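Long-range contact in uncharacterized protein (Bacillus thuringiensis serovar kurstaki, PDB 4XE7), which is probably an actin-like ATPase of the ParM type, polymerising into filaments that segregate plasmid DNA: residues N235-F247 with K255-Y267. Residues are numbered along the deposited sequence; the frame is centred on the assembly and turned at random.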
loop_
_atom_site.group_PDB
_atom_site.type_symbol
_atom_site.label_atom_id
_atom_site.label_comp_id
_atom_site.label_asym_id
_atom_site.label_seq_id
_atom_site.Cartn_x
_atom_site.Cartn_y
_atom_site.Cartn_z
ATOM N N ASN A 235 1.710 15.639 -1.267
ATOM C CA ASN A 235 2.516 15.493 -0.079
ATOM C C ASN A 235 2.188 14.178 0.621
ATOM O O ASN A 235 1.085 13.988 1.132
ATOM C CB ASN A 235 2.296 16.692 0.839
ATOM C CG ASN A 235 2.557 18.008 0.134
ATOM O OD1 ASN A 235 3.688 18.498 0.108
ATOM N ND2 ASN A 235 1.504 18.588 -0.459
ATOM N N ASP A 236 3.154 13.264 0.608
ATOM C CA ASP A 236 2.999 11.945 1.203
ATOM C C ASP A 236 3.513 11.969 2.648
ATOM O O ASP A 236 4.734 12.010 2.873
ATOM C CB ASP A 236 3.761 10.902 0.365
ATOM C CG ASP A 236 3.410 9.459 0.734
ATOM O OD1 ASP A 236 3.839 8.547 -0.003
ATOM O OD2 ASP A 236 2.707 9.229 1.747
ATOM N N LEU A 237 2.590 11.943 3.612
ATOM C CA LEU A 237 2.946 12.060 5.037
ATOM C C LEU A 237 3.130 10.681 5.683
ATOM O O LEU A 237 2.152 9.953 5.900
ATOM C CB LEU A 237 1.866 12.853 5.795
ATOM C CG LEU A 237 1.397 14.096 5.047
ATOM C CD1 LEU A 237 0.390 14.892 5.863
ATOM C CD2 LEU A 237 2.614 14.949 4.691
ATOM N N GLY A 238 4.376 10.320 5.979
ATOM C CA GLY A 238 4.684 8.988 6.476
ATOM C C GLY A 238 5.103 8.935 7.940
ATOM O O GLY A 238 5.029 9.935 8.652
ATOM N N ALA A 239 5.581 7.774 8.381
ATOM C CA ALA A 239 5.918 7.570 9.790
ATOM C C ALA A 239 7.216 8.283 10.172
ATOM O O ALA A 239 7.314 8.874 11.254
ATOM C CB ALA A 239 6.019 6.069 10.101
ATOM N N GLY A 240 8.200 8.238 9.280
ATOM C CA GLY A 240 9.514 8.803 9.562
ATOM C C GLY A 240 9.880 9.964 8.659
ATOM O O GLY A 240 10.811 10.707 8.930
ATOM N N THR A 241 9.139 10.129 7.568
ATOM C CA THR A 241 9.452 11.157 6.589
ATOM C C THR A 241 8.188 11.718 5.971
ATOM O O THR A 241 7.131 11.083 6.000
ATOM C CB THR A 241 10.323 10.622 5.409
ATOM O OG1 THR A 241 9.614 9.565 4.748
ATOM C CG2 THR A 241 11.679 10.111 5.883
ATOM N N SER A 242 8.330 12.892 5.366
ATOM C CA SER A 242 7.296 13.451 4.511
ATOM C C SER A 242 7.890 13.705 3.134
ATOM O O SER A 242 9.003 14.237 3.019
ATOM C CB SER A 242 6.729 14.746 5.105
ATOM O OG SER A 242 6.022 14.490 6.306
ATOM N N ASP A 243 7.160 13.315 2.090
ATOM C CA ASP A 243 7.618 13.532 0.713
ATOM C C ASP A 243 6.793 14.629 0.008
ATOM O O ASP A 243 5.588 14.467 -0.215
ATOM C CB ASP A 243 7.546 12.206 -0.053
ATOM C CG ASP A 243 8.133 12.297 -1.449
ATOM O OD1 ASP A 243 9.378 12.272 -1.575
ATOM O OD2 ASP A 243 7.344 12.375 -2.418
ATOM N N ASN A 244 7.420 15.755 -0.300
ATOM C CA ASN A 244 6.685 16.841 -0.955
ATOM C C ASN A 244 6.976 16.843 -2.450
ATOM O O ASN A 244 8.001 17.345 -2.880
ATOM C CB ASN A 244 7.043 18.189 -0.336
ATOM C CG ASN A 244 6.957 18.169 1.178
ATOM O OD1 ASN A 244 7.971 18.075 1.878
ATOM N ND2 ASN A 244 5.736 18.220 1.691
ATOM N N ALA A 245 6.073 16.248 -3.226
ATOM C CA ALA A 245 6.253 16.119 -4.669
ATOM C C ALA A 245 5.455 17.178 -5.413
ATOM O O ALA A 245 4.309 17.460 -5.058
ATOM C CB ALA A 245 5.839 14.711 -5.142
ATOM N N PHE A 246 6.057 17.769 -6.443
ATOM C CA PHE A 246 5.340 18.739 -7.263
ATOM C C PHE A 246 5.327 18.303 -8.718
ATOM O O PHE A 246 6.373 18.043 -9.317
ATOM C CB PHE A 246 5.952 20.120 -7.113
ATOM C CG PHE A 246 5.292 21.177 -7.954
ATOM C CD1 PHE A 246 3.916 21.343 -7.940
ATOM C CD2 PHE A 246 6.059 22.033 -8.728
ATOM C CE1 PHE A 246 3.320 22.328 -8.692
ATOM C CE2 PHE A 246 5.467 23.027 -9.492
ATOM C CZ PHE A 246 4.090 23.171 -9.468
ATOM N N PHE A 247 4.129 18.208 -9.275
ATOM C CA PHE A 247 3.951 17.770 -10.659
ATOM C C PHE A 247 3.385 18.897 -11.513
ATOM O O PHE A 247 2.345 19.482 -11.188
ATOM C CB PHE A 247 3.023 16.556 -10.727
ATOM C CG PHE A 247 3.518 15.356 -9.970
ATOM C CD1 PHE A 247 4.361 14.431 -10.578
ATOM C CD2 PHE A 247 3.120 15.132 -8.657
ATOM C CE1 PHE A 247 4.808 13.312 -9.879
ATOM C CE2 PHE A 247 3.567 14.021 -7.953
ATOM C CZ PHE A 247 4.408 13.105 -8.564
ATOM N N LYS A 255 13.587 19.837 -9.005
ATOM C CA LYS A 255 14.173 20.981 -8.301
ATOM C C LYS A 255 13.360 21.391 -7.066
ATOM O O LYS A 255 13.893 21.534 -5.961
ATOM C CB LYS A 255 14.299 22.180 -9.247
ATOM C CG LYS A 255 15.355 22.038 -10.324
ATOM C CD LYS A 255 15.493 23.352 -11.080
ATOM C CE LYS A 255 16.778 23.402 -11.878
ATOM N NZ LYS A 255 16.854 24.686 -12.628
ATOM N N LEU A 256 12.064 21.575 -7.267
ATOM C CA LEU A 256 11.181 22.022 -6.199
ATOM C C LEU A 256 10.815 20.893 -5.246
ATOM O O LEU A 256 10.715 21.102 -4.043
ATOM C CB LEU A 256 9.927 22.646 -6.801
ATOM C CG LEU A 256 10.236 23.983 -7.473
ATOM C CD1 LEU A 256 9.002 24.569 -8.138
ATOM C CD2 LEU A 256 10.791 24.945 -6.439
ATOM N N SER A 257 10.622 19.696 -5.785
ATOM C CA SER A 257 10.256 18.551 -4.966
ATOM C C SER A 257 11.374 18.190 -3.992
ATOM O O SER A 257 12.563 18.384 -4.271
ATOM C CB SER A 257 9.909 17.341 -5.835
ATOM O OG SER A 257 8.888 17.664 -6.766
ATOM N N THR A 258 10.982 17.670 -2.841
ATOM C CA THR A 258 11.942 17.371 -1.800
ATOM C C THR A 258 11.326 16.420 -0.778
ATOM O O THR A 258 10.177 15.993 -0.918
ATOM C CB THR A 258 12.425 18.665 -1.120
ATOM O OG1 THR A 258 13.467 18.364 -0.186
ATOM C CG2 THR A 258 11.269 19.339 -0.391
ATOM N N ASN A 259 12.092 16.066 0.243
ATOM C CA ASN A 259 11.586 15.179 1.277
ATOM C C ASN A 259 12.240 15.527 2.594
ATOM O O ASN A 259 13.402 15.926 2.612
ATOM C CB ASN A 259 11.841 13.716 0.921
ATOM C CG ASN A 259 13.304 13.427 0.681
ATOM O OD1 ASN A 259 14.079 13.269 1.626
ATOM N ND2 ASN A 259 13.695 13.355 -0.589
ATOM N N THR A 260 11.498 15.394 3.693
ATOM C CA THR A 260 12.022 15.786 5.001
ATOM C C THR A 260 11.861 14.695 6.052
ATOM O O THR A 260 11.257 13.645 5.800
ATOM C CB THR A 260 11.332 17.070 5.536
ATOM O OG1 THR A 260 10.013 16.757 6.001
ATOM C CG2 THR A 260 11.258 18.143 4.453
ATOM N N ASP A 261 12.398 14.963 7.239
ATOM C CA ASP A 261 12.307 14.030 8.357
ATOM C C ASP A 261 11.081 14.300 9.239
ATOM O O ASP A 261 11.029 13.841 10.379
ATOM C CB ASP A 261 13.583 14.086 9.210
ATOM C CG ASP A 261 14.807 13.609 8.452
ATOM O OD1 ASP A 261 14.640 12.781 7.533
ATOM O OD2 ASP A 261 15.934 14.050 8.775
ATOM N N LEU A 262 10.108 15.049 8.725
ATOM C CA LEU A 262 8.878 15.302 9.476
ATOM C C LEU A 262 7.949 14.078 9.408
ATOM O O LEU A 262 7.240 13.880 8.415
ATOM C CB LEU A 262 8.165 16.556 8.944
ATOM C CG LEU A 262 6.896 16.987 9.697
ATOM C CD1 LEU A 262 7.146 17.175 11.201
ATOM C CD2 LEU A 262 6.304 18.275 9.112
ATOM N N GLY A 263 7.959 13.268 10.468
ATOM C CA GLY A 263 7.219 12.014 10.512
ATOM C C GLY A 263 6.233 12.005 11.667
ATOM O O GLY A 263 6.255 12.914 12.490
ATOM N N THR A 264 5.369 10.996 11.733
ATOM C CA THR A 264 4.499 10.836 12.906
ATOM C C THR A 264 5.195 10.164 14.102
ATOM O O THR A 264 4.720 10.278 15.248
ATOM C CB THR A 264 3.249 9.999 12.579
ATOM O OG1 THR A 264 3.662 8.741 12.020
ATOM C CG2 THR A 264 2.329 10.756 11.604
ATOM N N ASN A 265 6.303 9.473 13.829
ATOM C CA ASN A 265 6.995 8.663 14.829
ATOM C C ASN A 265 7.228 9.393 16.147
ATOM O O ASN A 265 6.784 8.942 17.206
ATOM C CB ASN A 265 8.348 8.157 14.285
ATOM C CG ASN A 265 8.202 6.955 13.369
ATOM O OD1 ASN A 265 7.145 6.315 13.319
ATOM N ND2 ASN A 265 9.270 6.633 12.647
ATOM N N LYS A 266 7.911 10.528 16.092
ATOM C CA LYS A 266 8.236 11.224 17.336
ATOM C C LYS A 266 6.990 11.715 18.088
ATOM O O LYS A 266 7.019 11.808 19.309
ATOM C CB LYS A 266 9.179 12.388 17.052
ATOM C CG LYS A 266 10.263 12.018 16.054
ATOM C CD LYS A 266 11.605 12.626 16.410
ATOM C CE LYS A 266 12.711 12.010 15.576
ATOM N NZ LYS A 266 14.022 12.662 15.837
ATOM N N TYR A 267 5.905 12.020 17.367
ATOM C CA TYR A 267 4.677 12.524 18.002
ATOM C C TYR A 267 3.954 11.400 18.719
ATOM O O TYR A 267 3.427 11.571 19.828
ATOM C CB TYR A 267 3.746 13.193 16.970
ATOM C CG TYR A 267 4.390 14.395 16.315
ATOM C CD1 TYR A 267 4.171 15.686 16.805
ATOM C CD2 TYR A 267 5.267 14.238 15.226
ATOM C CE1 TYR A 267 4.796 16.794 16.207
ATOM C CE2 TYR A 267 5.894 15.318 14.640
ATOM C CZ TYR A 267 5.649 16.600 15.128
ATOM O OH TYR A 267 6.274 17.675 14.534
HETATM O O HOH W 1 4.644 12.570 8.334
HETATM O O HOH W 2 8.161 17.727 4.663
#
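The carbonyl of A239 is met twice by N265: the backbone N of N265 donates to A239 O at 2.8 Å, and the side-chain amide folds over so that A239 O sits above its flat face, 3.0 Å from CG. CG, anti to the carbonyl carbon (chi1 -79°), swings the amide back there, and neither of its end atoms bonds to that oxygen. D236-T241 reads DLGAGT, consistent with the phosphate-2 loop of the actin fold, which in relatives lies against the phosphates of the bound nucleotide. The contact illustrates how a glycine-rich turn is fixed by backbone bonds from the lead-in to a helix, here 265-279: G238 O likewise takes the N-H of T264.

Beyond the loop, strands 242-248 and 251-260 form an antiparallel hairpin at one edge of a sheet, with S242-T260 and N244-T258 as hydrogen-bonded pairs. S242 OG makes a short bond of 2.5 Å to L262 O and also pairs with Q351 of helix 337-362. N244 is held from two directions: its ND2 donates almost straight (177°) to N235 OD1, and its OD1 receives a water that also reaches T260 OG1. The backbone N-H of L262 donates to T260 OG1, making an ST turn. At the far end S257 OG, also bonded to N253 O, takes the N-H of F246 at 2.9 Å, and L256 CD1 lies 3.9 Å from F246 CD2.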